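Local coordinates for Alpha/beta hydrolase fold-3 domain protein (Sulfolobus islandicus, PDB 5LK6), which probably hydrolyses carboxylic ester bonds, as a thermostable lipase or carboxylesterase of the alpha/beta hydrolase fold, at residues A[102-107]-A[137-142]; A[120-125]-A[208-213]; A[237-242]-A[274-279]. All blocks are in the same frame, centred on the assembly; numbering follows the deposited sequence.

How the interactions relate
All three contacts are buried and rest on van der Waals packing around one aromatic side chain: Phe-139 in interaction 1, Tyr-210 in interaction 2, Phe-276 in interaction 3. Interactions 1 and 3 reach the same eight-stranded sheet, with centres about 24 Å apart, the first on inner strand 104-108 toward the 46-52 side and the second on strand 236-241, next to the edge strand 264-269. Interaction 2 instead packs the start of helix 120-133, the helix that follows strand 104-108, against the end of helix 200-210, and at its exposed margin an arginine holds a sulfate. Interaction 3 differs again, because its second segment begins with the probable catalytic histidine.

Interaction 1: A[102-107]-A[137-142]; sequences NCVVVS and DKFDGK
Val-104 and Val-106, alternate residues of strand 104-108, both aim at Phe-139 in the loop between helix 120-133 and strand 144-150. Just ahead of them the chain leaves the preceding helix at Asn-102, and Cys-103 is tied by a disulfide to Cys-101, its side chain packing on helix 285-302. Val-104 then uses both methyls. CG1, trans to the backbone N (chi1 174°), lies 4.1 Å from Phe-139 CD1, and CG2 comes to 3.8 Å from the backbone O of Phe-139. The two side chains meet at about a right angle. Val-106 extends the patch along the same ring, its CG2 standing 4.3 Å from Phe-139 CE1, an approach that is oblique to the ring plane. Within the loop, Lys-138 CB sits over one face of the ring, 4.0 Å above its plane and offset toward the rim. Val-62 of strand 57-63 also packs on Phe-139. With no polar bond between the segments, the loop is fixed to the sheet here by shape and by the burial of a phenyl ring against branched aliphatic carbons.

Interaction 2: A[120-125]-A[208-213]; sequences SAVIDS and SQYLRS. With SO4 (sulfate ion), chain E.
Ala-121 and Tyr-210 are the nearest backbone pair, with their CA atoms 9.1 Å apart, where the first turn of helix 120-133 faces the last residue of helix 200-210. That gap is spanned by the tyrosine side chain. Its CG lies opposite the backbone N (chi1 179°), a setting that carries the ring across to the other helix although the side chain does not start out pointing straight at it. Ala-121 CB lies 4.0 Å from Tyr-210 CE1, meeting the ring obliquely, and the same methyl also touches the phenol oxygen. Val-122 adds one branch: CG2 comes to 3.6 Å from Tyr-210 OH, the two side chains crossing at about a right angle. The carbonyl of Ala-121 is gripped twice from within its own helix: Ser-125 OG donates to Ala-121 O at 2.8 Å, almost in line with the carbonyl bond, beside the regular bond from Ser-125 N.

Beyond the buried ring, Arg-212 turns outward, its chain bent at chi3 (-64°), and presents its guanidinium edge to a sulfate whose sulfur lies in the guanidinium plane. NH1 of Arg-212 reaches sulfate O1 at 2.8 Å and NH2 of Arg-212 reaches O3 at 2.8 Å, both nearly straight; a longer NH1 to O3 bond is weak. Arg-221 NH1 also hydrogen-bonds the ion, which probably comes from the crystallisation liquor; NH2 of Arg-212 has a second partner in Asp-216. Tyr-210 also stacks on Phe-82 and meets Phe-118 edge-to-face. Phe-82 closes the HGGGF sequence, which in the hormone-sensitive lipase family borders the oxyanion hole, so the arrangement is consistent with a cap helix seated on the catalytic core of such an esterase.

Interaction 3: A[237-242]-A[274-279]; sequences LIITAE and HGFLSF
Ala-241 meets both His-274 and Phe-276 through its single methyl: CB lies 4.2 Å from the backbone N of His-274 and 4.4 Å from Phe-276 CE1. Two residues earlier, on the same side of the strand, Ile-239 CG2 reaches Phe-276 CZ at 4.4 Å, so one phenyl ring touches two alternate residues of strand 236-241. Both methyls approach the ring obliquely. The next shell steadies that ring. Leu-277 CD1 sits 3.6 Å above the plane of the Phe-276 ring, over its centre, and Phe-269 meets it with planes at about 45°.

The imidazole of His-274 turns elsewhere: ND1 is hydrogen-bonded to Asp-244, and the ring touches Ser-151 on the probable nucleophile elbow, geometry consistent with a Ser-His-Asp catalytic triad. The contact thus lies at the end of the strand that leads to Asp-244, beside the main chain of the probable catalytic histidine.

Strand 236-241 runs between parallel strands 173-176 and 264-269, with helix 285-302 packing on Ile-239, Phe-276 and Leu-277 while helix 247-259 takes Ile-238 and Thr-240 on the other face of the sheet.

Interaction 1: A[102-107]-A[137-142]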
ATOM      1  N   ASN A 102      -6.515  -4.731  15.154  1.00 29.93           N
ATOM      2  CA  ASN A 102      -6.723  -4.826  16.617  1.00 32.66           C
ATOM      3  C   ASN A 102      -7.861  -3.868  17.073  1.00 32.02           C
ATOM      4  O   ASN A 102      -7.774  -3.122  18.060  1.00 30.65           O
ATOM      5  CB  ASN A 102      -5.394  -4.609  17.384  1.00 34.42           C
ATOM      6  CG  ASN A 102      -4.437  -5.821  17.306  1.00 38.51           C
ATOM      7  OD1 ASN A 102      -4.816  -7.009  17.159  1.00 41.55           O
ATOM      8  ND2 ASN A 102      -3.178  -5.512  17.395  1.00 40.93           N
ATOM      9  N   CYS A 103      -8.941  -3.910  16.312  1.00 30.36           N
ATOM     10  CA  CYS A 103     -10.058  -3.033  16.528  1.00 31.70           C
ATOM     11  C   CYS A 103     -11.351  -3.837  16.424  1.00 29.53           C
ATOM     12  O   CYS A 103     -11.352  -5.020  16.012  1.00 25.89           O
ATOM     13  CB  CYS A 103      -9.985  -1.820  15.572  1.00 32.10           C
ATOM     14  SG  CYS A 103     -10.489  -2.147  13.874  1.00 35.92           S
ATOM     15  N   VAL A 104     -12.445  -3.206  16.844  1.00 28.68           N
ATOM     16  CA  VAL A 104     -13.727  -3.864  16.770  1.00 28.43           C
ATOM     17  C   VAL A 104     -14.235  -3.645  15.364  1.00 27.25           C
ATOM     18  O   VAL A 104     -14.288  -2.503  14.892  1.00 28.58           O
ATOM     19  CB  VAL A 104     -14.736  -3.267  17.754  1.00 27.86           C
ATOM     20  CG1 VAL A 104     -16.132  -3.898  17.545  1.00 27.46           C
ATOM     21  CG2 VAL A 104     -14.254  -3.465  19.162  1.00 25.77           C
ATOM     22  N   VAL A 105     -14.592  -4.729  14.695  1.00 26.98           N
ATOM     23  CA  VAL A 105     -15.262  -4.625  13.390  1.00 27.96           C
ATOM     24  C   VAL A 105     -16.764  -4.946  13.543  1.00 27.22           C
ATOM     25  O   VAL A 105     -17.124  -5.983  14.108  1.00 26.82           O
ATOM     26  CB  VAL A 105     -14.596  -5.535  12.329  1.00 27.88           C
ATOM     27  CG1 VAL A 105     -15.364  -5.470  11.006  1.00 27.14           C
ATOM     28  CG2 VAL A 105     -13.148  -5.076  12.108  1.00 29.51           C
ATOM     29  N   VAL A 106     -17.602  -4.039  13.051  1.00 25.27           N
ATOM     30  CA  VAL A 106     -19.039  -4.226  12.943  1.00 25.96           C
ATOM     31  C   VAL A 106     -19.420  -4.310  11.428  1.00 25.05           C
ATOM     32  O   VAL A 106     -19.563  -3.290  10.746  1.00 25.06           O
ATOM     33  CB  VAL A 106     -19.749  -3.041  13.626  1.00 26.05           C
ATOM     34  CG1 VAL A 106     -21.273  -3.191  13.627  1.00 26.55           C
ATOM     35  CG2 VAL A 106     -19.266  -2.916  15.028  1.00 27.23           C
ATOM     36  N   SER A 107     -19.557  -5.535  10.934  1.00 24.14           N
ATOM     37  CA  SER A 107     -19.999  -5.867   9.579  1.00 23.73           C
ATOM     38  C   SER A 107     -21.540  -5.727   9.482  1.00 23.77           C
ATOM     39  O   SER A 107     -22.284  -6.482  10.117  1.00 21.78           O
ATOM     40  CB  SER A 107     -19.555  -7.297   9.293  1.00 24.40           C
ATOM     41  OG  SER A 107     -19.894  -7.695   8.004  1.00 28.43           O
ATOM     42  N   ASP A 137     -19.916   2.565  24.355  1.00 42.12           N
ATOM     43  CA  ASP A 137     -19.948   1.848  25.639  1.00 45.96           C
ATOM     44  C   ASP A 137     -20.233   0.354  25.449  1.00 42.84           C
ATOM     45  O   ASP A 137     -19.582  -0.465  26.098  1.00 42.98           O
ATOM     46  CB  ASP A 137     -20.903   2.540  26.669  1.00 53.24           C
ATOM     47  CG  ASP A 137     -22.294   2.970  26.036  1.00 69.03           C
ATOM     48  OD1 ASP A 137     -22.438   4.102  25.382  1.00 57.87           O
ATOM     49  OD2 ASP A 137     -23.242   2.141  26.197  1.00 71.16           O
ATOM     50  N   LYS A 138     -21.124  -0.020  24.521  1.00 39.85           N
ATOM     51  CA  LYS A 138     -21.395  -1.449  24.238  1.00 40.97           C
ATOM     52  C   LYS A 138     -20.164  -2.190  23.701  1.00 41.41           C
ATOM     53  O   LYS A 138     -20.133  -3.395  23.738  1.00 40.46           O
ATOM     54  CB  LYS A 138     -22.544  -1.663  23.205  1.00 47.97           C
ATOM     55  CG  LYS A 138     -23.987  -1.836  23.684  1.00 48.87           C
ATOM     56  CD  LYS A 138     -24.613  -0.525  24.194  1.00 59.71           C
ATOM     57  CE  LYS A 138     -26.115  -0.424  23.897  1.00 61.51           C
ATOM     58  NZ  LYS A 138     -26.852  -1.679  24.253  1.00 61.25           N
ATOM     59  N   PHE A 139     -19.194  -1.476  23.130  1.00 44.27           N
ATOM     60  CA  PHE A 139     -18.087  -2.081  22.369  1.00 44.77           C
ATOM     61  C   PHE A 139     -16.735  -1.773  22.947  1.00 46.82           C
ATOM     62  O   PHE A 139     -15.719  -2.281  22.428  1.00 42.66           O
ATOM     63  CB  PHE A 139     -18.088  -1.512  20.930  1.00 42.96           C
ATOM     64  CG  PHE A 139     -19.336  -1.804  20.169  1.00 39.02           C
ATOM     65  CD1 PHE A 139     -19.576  -3.071  19.686  1.00 38.91           C
ATOM     66  CD2 PHE A 139     -20.287  -0.831  19.977  1.00 37.92           C
ATOM     67  CE1 PHE A 139     -20.736  -3.354  18.993  1.00 41.89           C
ATOM     68  CE2 PHE A 139     -21.459  -1.114  19.304  1.00 40.34           C
ATOM     69  CZ  PHE A 139     -21.686  -2.375  18.799  1.00 40.91           C
ATOM     70  N   ASP A 140     -16.739  -0.919  23.981  1.00 44.92           N
ATOM     71  CA  ASP A 140     -15.533  -0.404  24.659  1.00 43.72           C
ATOM     72  C   ASP A 140     -14.775   0.405  23.622  1.00 41.14           C
ATOM     73  O   ASP A 140     -13.616   0.174  23.409  1.00 48.63           O
ATOM     74  CB  ASP A 140     -14.714  -1.576  25.326  1.00 41.51           C
ATOM     75  CG  ASP A 140     -13.598  -1.095  26.317  1.00 41.67           C
ATOM     76  OD1 ASP A 140     -13.496   0.148  26.631  1.00 35.24           O
ATOM     77  OD2 ASP A 140     -12.806  -2.009  26.743  1.00 38.57           O
ATOM     78  N   GLY A 141     -15.449   1.354  22.980  1.00 40.66           N
ATOM     79  CA  GLY A 141     -14.912   2.068  21.836  1.00 38.10           C
ATOM     80  C   GLY A 141     -14.473   3.466  22.130  1.00 39.14           C
ATOM     81  O   GLY A 141     -14.798   4.388  21.380  1.00 47.74           O
ATOM     82  N   LYS A 142     -13.707   3.664  23.188  1.00 41.90           N
ATOM     83  CA  LYS A 142     -13.247   5.039  23.523  1.00 45.19           C
ATOM     84  C   LYS A 142     -12.506   5.656  22.370  1.00 38.76           C
ATOM     85  O   LYS A 142     -12.533   6.845  22.245  1.00 37.70           O
ATOM     86  CB  LYS A 142     -12.324   5.144  24.797  1.00 53.93           C
ATOM     87  CG  LYS A 142     -12.993   5.125  26.189  1.00 64.74           C
ATOM     88  CD  LYS A 142     -13.310   3.694  26.699  1.00 77.83           C
ATOM     89  CE  LYS A 142     -14.725   3.165  26.364  1.00 84.20           C
ATOM     90  NZ  LYS A 142     -15.541   2.892  27.592  1.00 86.90           N
TER

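Interaction 2: A[120-125]-A[208-213]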
ATOM      1  N   SER A 120     -32.166   2.432   0.093  1.00 22.80           N
ATOM      2  CA  SER A 120     -32.297   1.613   1.307  1.00 22.94           C
ATOM      3  C   SER A 120     -30.941   1.202   1.906  1.00 22.98           C
ATOM      4  O   SER A 120     -30.739   1.378   3.096  1.00 28.08           O
ATOM      5  CB  SER A 120     -33.137   0.343   1.072  1.00 22.94           C
ATOM      6  OG  SER A 120     -34.346   0.598   0.416  1.00 21.70           O
ATOM      7  N   ALA A 121     -30.031   0.662   1.098  1.00 21.08           N
ATOM      8  CA  ALA A 121     -28.694   0.329   1.550  1.00 19.59           C
ATOM      9  C   ALA A 121     -27.962   1.505   2.214  1.00 20.35           C
ATOM     10  O   ALA A 121     -27.142   1.284   3.115  1.00 19.41           O
ATOM     11  CB  ALA A 121     -27.864  -0.177   0.406  1.00 19.31           C
ATOM     12  N   VAL A 122     -28.231   2.726   1.758  1.00 19.33           N
ATOM     13  CA  VAL A 122     -27.525   3.898   2.266  1.00 21.41           C
ATOM     14  C   VAL A 122     -28.088   4.203   3.631  1.00 24.10           C
ATOM     15  O   VAL A 122     -27.334   4.404   4.590  1.00 24.27           O
ATOM     16  CB  VAL A 122     -27.743   5.146   1.368  1.00 21.39           C
ATOM     17  CG1 VAL A 122     -27.275   6.435   2.029  1.00 20.19           C
ATOM     18  CG2 VAL A 122     -27.070   4.963  -0.001  1.00 22.69           C
ATOM     19  N   ILE A 123     -29.423   4.252   3.701  1.00 26.79           N
ATOM     20  CA  ILE A 123     -30.103   4.532   4.946  1.00 28.30           C
ATOM     21  C   ILE A 123     -29.759   3.520   6.050  1.00 28.84           C
ATOM     22  O   ILE A 123     -29.501   3.927   7.169  1.00 26.09           O
ATOM     23  CB  ILE A 123     -31.614   4.637   4.753  1.00 31.80           C
ATOM     24  CG1 ILE A 123     -31.955   5.899   3.924  1.00 32.12           C
ATOM     25  CG2 ILE A 123     -32.312   4.707   6.117  1.00 31.84           C
ATOM     26  CD1 ILE A 123     -33.368   5.854   3.360  1.00 35.18           C
ATOM     27  N   ASP A 124     -29.716   2.227   5.735  1.00 28.30           N
ATOM     28  CA  ASP A 124     -29.246   1.246   6.706  1.00 28.29           C
ATOM     29  C   ASP A 124     -27.791   1.483   7.145  1.00 26.50           C
ATOM     30  O   ASP A 124     -27.470   1.413   8.340  1.00 27.08           O
ATOM     31  CB  ASP A 124     -29.388  -0.180   6.160  1.00 30.22           C
ATOM     32  CG  ASP A 124     -30.849  -0.642   6.041  1.00 31.17           C
ATOM     33  OD1 ASP A 124     -31.769   0.130   6.403  1.00 32.35           O
ATOM     34  OD2 ASP A 124     -31.074  -1.794   5.590  1.00 30.42           O
ATOM     35  N   SER A 125     -26.914   1.739   6.184  1.00 26.21           N
ATOM     36  CA  SER A 125     -25.496   1.930   6.461  1.00 25.41           C
ATOM     37  C   SER A 125     -25.269   3.166   7.363  1.00 27.91           C
ATOM     38  O   SER A 125     -24.469   3.105   8.292  1.00 28.81           O
ATOM     39  CB  SER A 125     -24.694   2.049   5.159  1.00 23.18           C
ATOM     40  OG  SER A 125     -24.680   0.822   4.463  1.00 20.71           O
ATOM     41  N   SER A 208     -29.309  -1.879 -12.644  1.00 22.18           N
ATOM     42  CA  SER A 208     -30.670  -2.224 -13.080  1.00 21.22           C
ATOM     43  C   SER A 208     -31.441  -2.748 -11.881  1.00 20.70           C
ATOM     44  O   SER A 208     -32.629  -2.586 -11.832  1.00 21.05           O
ATOM     45  CB  SER A 208     -30.670  -3.218 -14.285  1.00 20.93           C
ATOM     46  OG  SER A 208     -30.565  -4.636 -13.927  1.00 22.07           O
ATOM     47  N   GLN A 209     -30.763  -3.384 -10.921  1.00 19.97           N
ATOM     48  CA  GLN A 209     -31.433  -3.943  -9.767  1.00 19.33           C
ATOM     49  C   GLN A 209     -31.616  -2.934  -8.606  1.00 18.44           C
ATOM     50  O   GLN A 209     -32.642  -2.979  -7.902  1.00 16.87           O
ATOM     51  CB  GLN A 209     -30.741  -5.185  -9.279  1.00 20.37           C
ATOM     52  CG  GLN A 209     -30.550  -6.339 -10.259  1.00 23.20           C
ATOM     53  CD  GLN A 209     -31.835  -6.909 -10.843  1.00 25.89           C
ATOM     54  OE1 GLN A 209     -32.122  -6.650 -12.021  1.00 32.02           O
ATOM     55  NE2 GLN A 209     -32.597  -7.717 -10.061  1.00 27.09           N
ATOM     56  N   TYR A 210     -30.651  -2.046  -8.403  1.00 17.15           N
ATOM     57  CA  TYR A 210     -30.647  -1.164  -7.226  1.00 18.02           C
ATOM     58  C   TYR A 210     -31.357   0.174  -7.509  1.00 18.71           C
ATOM     59  O   TYR A 210     -32.183   0.610  -6.699  1.00 17.07           O
ATOM     60  CB  TYR A 210     -29.194  -0.926  -6.829  1.00 19.18           C
ATOM     61  CG  TYR A 210     -28.837  -0.048  -5.663  1.00 18.50           C
ATOM     62  CD1 TYR A 210     -29.315  -0.286  -4.416  1.00 18.97           C
ATOM     63  CD2 TYR A 210     -27.922   0.970  -5.814  1.00 19.53           C
ATOM     64  CE1 TYR A 210     -28.961   0.530  -3.338  1.00 20.15           C
ATOM     65  CE2 TYR A 210     -27.535   1.786  -4.744  1.00 20.41           C
ATOM     66  CZ  TYR A 210     -28.053   1.561  -3.503  1.00 20.48           C
ATOM     67  OH  TYR A 210     -27.637   2.345  -2.442  1.00 20.90           O
ATOM     68  N   LEU A 211     -31.053   0.806  -8.660  1.00 19.83           N
ATOM     69  CA  LEU A 211     -31.543   2.156  -8.972  1.00 20.73           C
ATOM     70  C   LEU A 211     -33.005   2.119  -9.397  1.00 21.19           C
ATOM     71  O   LEU A 211     -33.496   1.101  -9.883  1.00 22.09           O
ATOM     72  CB  LEU A 211     -30.659   2.822 -10.004  1.00 21.57           C
ATOM     73  CG  LEU A 211     -29.179   2.982  -9.626  1.00 23.75           C
ATOM     74  CD1 LEU A 211     -28.391   3.651 -10.710  1.00 24.08           C
ATOM     75  CD2 LEU A 211     -29.021   3.806  -8.371  1.00 24.74           C
ATOM     76  N   ARG A 212     -33.723   3.191  -9.103  1.00 21.53           N
ATOM     77  CA  ARG A 212     -35.147   3.261  -9.433  1.00 23.62           C
ATOM     78  C   ARG A 212     -35.470   3.926 -10.767  1.00 24.92           C
ATOM     79  O   ARG A 212     -36.485   3.611 -11.405  1.00 26.49           O
ATOM     80  CB  ARG A 212     -35.895   4.033  -8.353  1.00 22.92           C
ATOM     81  CG  ARG A 212     -35.765   3.484  -6.926  1.00 22.11           C
ATOM     82  CD  ARG A 212     -36.270   4.511  -5.923  1.00 21.14           C
ATOM     83  NE  ARG A 212     -35.463   5.726  -5.931  1.00 20.58           N
ATOM     84  CZ  ARG A 212     -35.466   6.655  -4.983  1.00 21.54           C
ATOM     85  NH1 ARG A 212     -36.237   6.546  -3.893  1.00 19.80           N
ATOM     86  NH2 ARG A 212     -34.663   7.710  -5.122  1.00 21.87           N
ATOM     87  N   SER A 213     -34.641   4.895 -11.132  1.00 26.22           N
ATOM     88  CA  SER A 213     -34.777   5.662 -12.367  1.00 26.54           C
ATOM     89  C   SER A 213     -33.399   6.278 -12.675  1.00 27.36           C
ATOM     90  O   SER A 213     -32.480   6.253 -11.812  1.00 21.81           O
ATOM     91  CB  SER A 213     -35.850   6.772 -12.225  1.00 26.23           C
ATOM     92  OG  SER A 213     -35.391   7.875 -11.449  1.00 25.98           O
TER
HETATM   93  S   SO4 E 401     -35.623   9.588  -1.741  1.00 37.41           S
HETATM   94  O1  SO4 E 401     -36.274   8.278  -1.636  1.00 32.09           O
HETATM   95  O2  SO4 E 401     -34.802   9.709  -0.459  1.00 31.42           O
HETATM   96  O3  SO4 E 401     -34.943   9.644  -3.092  1.00 33.72           O
HETATM   97  O4  SO4 E 401     -36.570  10.692  -1.906  1.00 32.42           O

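Interaction 3: A[237-242]-A[274-279]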
ATOM      1  N   LEU A 237      -8.182   6.494   3.325  1.00 19.24           N
ATOM      2  CA  LEU A 237      -7.357   5.559   2.593  1.00 20.45           C
ATOM      3  C   LEU A 237      -8.183   5.037   1.426  1.00 19.74           C
ATOM      4  O   LEU A 237      -9.217   4.426   1.633  1.00 20.10           O
ATOM      5  CB  LEU A 237      -6.935   4.390   3.466  1.00 20.29           C
ATOM      6  CG  LEU A 237      -6.149   3.287   2.773  1.00 20.35           C
ATOM      7  CD1 LEU A 237      -4.867   3.806   2.134  1.00 19.84           C
ATOM      8  CD2 LEU A 237      -5.878   2.198   3.795  1.00 21.40           C
ATOM      9  N   ILE A 238      -7.702   5.259   0.215  1.00 19.71           N
ATOM     10  CA  ILE A 238      -8.375   4.765  -0.980  1.00 20.85           C
ATOM     11  C   ILE A 238      -7.453   3.759  -1.670  1.00 19.29           C
ATOM     12  O   ILE A 238      -6.317   4.079  -1.931  1.00 18.51           O
ATOM     13  CB  ILE A 238      -8.782   5.907  -1.906  1.00 20.31           C
ATOM     14  CG1 ILE A 238      -9.783   6.761  -1.144  1.00 21.82           C
ATOM     15  CG2 ILE A 238      -9.451   5.340  -3.132  1.00 19.99           C
ATOM     16  CD1 ILE A 238     -10.194   8.054  -1.838  1.00 22.90           C
ATOM     17  N   ILE A 239      -7.968   2.559  -1.921  1.00 17.85           N
ATOM     18  CA  ILE A 239      -7.232   1.505  -2.582  1.00 17.51           C
ATOM     19  C   ILE A 239      -7.900   1.254  -3.897  1.00 17.73           C
ATOM     20  O   ILE A 239      -9.123   1.189  -3.991  1.00 16.69           O
ATOM     21  CB  ILE A 239      -7.262   0.201  -1.779  1.00 17.76           C
ATOM     22  CG1 ILE A 239      -6.409   0.351  -0.553  1.00 18.07           C
ATOM     23  CG2 ILE A 239      -6.797  -1.023  -2.583  1.00 18.10           C
ATOM     24  CD1 ILE A 239      -6.730  -0.727   0.461  1.00 20.01           C
ATOM     25  N   THR A 240      -7.075   1.004  -4.912  1.00 19.24           N
ATOM     26  CA  THR A 240      -7.532   0.934  -6.288  1.00 17.93           C
ATOM     27  C   THR A 240      -6.793  -0.256  -6.913  1.00 17.89           C
ATOM     28  O   THR A 240      -5.703  -0.724  -6.414  1.00 14.48           O
ATOM     29  CB  THR A 240      -7.301   2.365  -6.806  1.00 19.66           C
ATOM     30  OG1 THR A 240      -8.566   3.051  -7.121  1.00 20.82           O
ATOM     31  CG2 THR A 240      -6.364   2.458  -7.811  1.00 19.00           C
ATOM     32  N   ALA A 241      -7.433  -0.847  -7.932  1.00 18.16           N
ATOM     33  CA  ALA A 241      -6.784  -1.924  -8.692  1.00 16.46           C
ATOM     34  C   ALA A 241      -6.480  -1.469 -10.109  1.00 17.18           C
ATOM     35  O   ALA A 241      -7.256  -0.736 -10.730  1.00 16.02           O
ATOM     36  CB  ALA A 241      -7.601  -3.160  -8.691  1.00 16.46           C
ATOM     37  N   GLU A 242      -5.324  -1.917 -10.621  1.00 18.14           N
ATOM     38  CA  GLU A 242      -4.843  -1.475 -11.915  1.00 17.26           C
ATOM     39  C   GLU A 242      -5.747  -1.931 -13.033  1.00 15.52           C
ATOM     40  O   GLU A 242      -6.072  -1.131 -13.885  1.00 13.71           O
ATOM     41  CB  GLU A 242      -3.434  -1.951 -12.164  1.00 18.27           C
ATOM     42  CG  GLU A 242      -2.878  -1.396 -13.440  1.00 20.26           C
ATOM     43  CD  GLU A 242      -1.506  -1.893 -13.816  1.00 22.17           C
ATOM     44  OE1 GLU A 242      -0.947  -2.782 -13.129  1.00 24.23           O
ATOM     45  OE2 GLU A 242      -0.979  -1.340 -14.812  1.00 25.10           O
ATOM     46  N   HIS A 274     -10.390  -6.082  -9.719  1.00 18.35           N
ATOM     47  CA  HIS A 274     -11.409  -5.726  -8.750  1.00 18.13           C
ATOM     48  C   HIS A 274     -11.729  -6.881  -7.828  1.00 17.17           C
ATOM     49  O   HIS A 274     -11.749  -7.988  -8.242  1.00 17.93           O
ATOM     50  CB  HIS A 274     -12.686  -5.352  -9.491  1.00 17.39           C
ATOM     51  CG  HIS A 274     -13.671  -4.628  -8.645  1.00 17.43           C
ATOM     52  ND1 HIS A 274     -13.559  -3.285  -8.364  1.00 17.72           N
ATOM     53  CD2 HIS A 274     -14.784  -5.058  -8.020  1.00 16.99           C
ATOM     54  CE1 HIS A 274     -14.575  -2.912  -7.621  1.00 18.39           C
ATOM     55  NE2 HIS A 274     -15.333  -3.970  -7.397  1.00 19.09           N
ATOM     56  N   GLY A 275     -12.010  -6.607  -6.574  1.00 18.67           N
ATOM     57  CA  GLY A 275     -12.460  -7.642  -5.623  1.00 18.44           C
ATOM     58  C   GLY A 275     -11.364  -8.515  -5.012  1.00 18.61           C
ATOM     59  O   GLY A 275     -11.680  -9.459  -4.298  1.00 20.80           O
ATOM     60  N   PHE A 276     -10.100  -8.202  -5.270  1.00 17.00           N
ATOM     61  CA  PHE A 276      -9.002  -9.051  -4.877  1.00 17.88           C
ATOM     62  C   PHE A 276      -8.847  -9.320  -3.351  1.00 20.07           C
ATOM     63  O   PHE A 276      -8.299 -10.344  -2.991  1.00 21.80           O
ATOM     64  CB  PHE A 276      -7.648  -8.604  -5.529  1.00 16.99           C
ATOM     65  CG  PHE A 276      -7.016  -7.351  -4.941  1.00 15.61           C
ATOM     66  CD1 PHE A 276      -7.462  -6.086  -5.285  1.00 14.76           C
ATOM     67  CD2 PHE A 276      -5.909  -7.447  -4.113  1.00 15.84           C
ATOM     68  CE1 PHE A 276      -6.882  -4.957  -4.770  1.00 14.74           C
ATOM     69  CE2 PHE A 276      -5.316  -6.306  -3.573  1.00 15.58           C
ATOM     70  CZ  PHE A 276      -5.814  -5.052  -3.903  1.00 15.37           C
ATOM     71  N   LEU A 277      -9.306  -8.422  -2.470  1.00 20.98           N
ATOM     72  CA  LEU A 277      -9.273  -8.697  -1.028  1.00 22.23           C
ATOM     73  C   LEU A 277     -10.187  -9.883  -0.625  1.00 22.86           C
ATOM     74  O   LEU A 277      -9.867 -10.586   0.311  1.00 20.27           O
ATOM     75  CB  LEU A 277      -9.650  -7.468  -0.182  1.00 21.60           C
ATOM     76  CG  LEU A 277      -8.523  -6.456   0.043  1.00 21.93           C
ATOM     77  CD1 LEU A 277      -8.234  -5.654  -1.218  1.00 21.11           C
ATOM     78  CD2 LEU A 277      -8.869  -5.536   1.220  1.00 23.19           C
ATOM     79  N   SER A 278     -11.313 -10.083  -1.326  1.00 22.56           N
ATOM     80  CA  SER A 278     -12.218 -11.178  -1.001  1.00 22.92           C
ATOM     81  C   SER A 278     -11.534 -12.543  -1.288  1.00 23.98           C
ATOM     82  O   SER A 278     -11.922 -13.578  -0.711  1.00 23.45           O
ATOM     83  CB  SER A 278     -13.564 -11.038  -1.750  1.00 21.84           C
ATOM     84  OG  SER A 278     -14.286  -9.864  -1.407  1.00 20.00           O
ATOM     85  N   PHE A 279     -10.508 -12.530  -2.153  1.00 24.60           N
ATOM     86  CA  PHE A 279      -9.830 -13.743  -2.599  1.00 23.82           C
ATOM     87  C   PHE A 279      -8.379 -13.710  -2.226  1.00 22.83           C
ATOM     88  O   PHE A 279      -7.509 -14.229  -2.961  1.00 22.06           O
ATOM     89  CB  PHE A 279     -10.039 -13.937  -4.090  1.00 24.05           C
ATOM     90  CG  PHE A 279     -11.434 -13.718  -4.474  1.00 25.29           C
ATOM     91  CD1 PHE A 279     -12.402 -14.506  -3.948  1.00 26.45           C
ATOM     92  CD2 PHE A 279     -11.809 -12.613  -5.255  1.00 26.81           C
ATOM     93  CE1 PHE A 279     -13.754 -14.247  -4.246  1.00 29.09           C
ATOM     94  CE2 PHE A 279     -13.140 -12.359  -5.570  1.00 26.29           C
ATOM     95  CZ  PHE A 279     -14.118 -13.181  -5.062  1.00 26.48           C
TER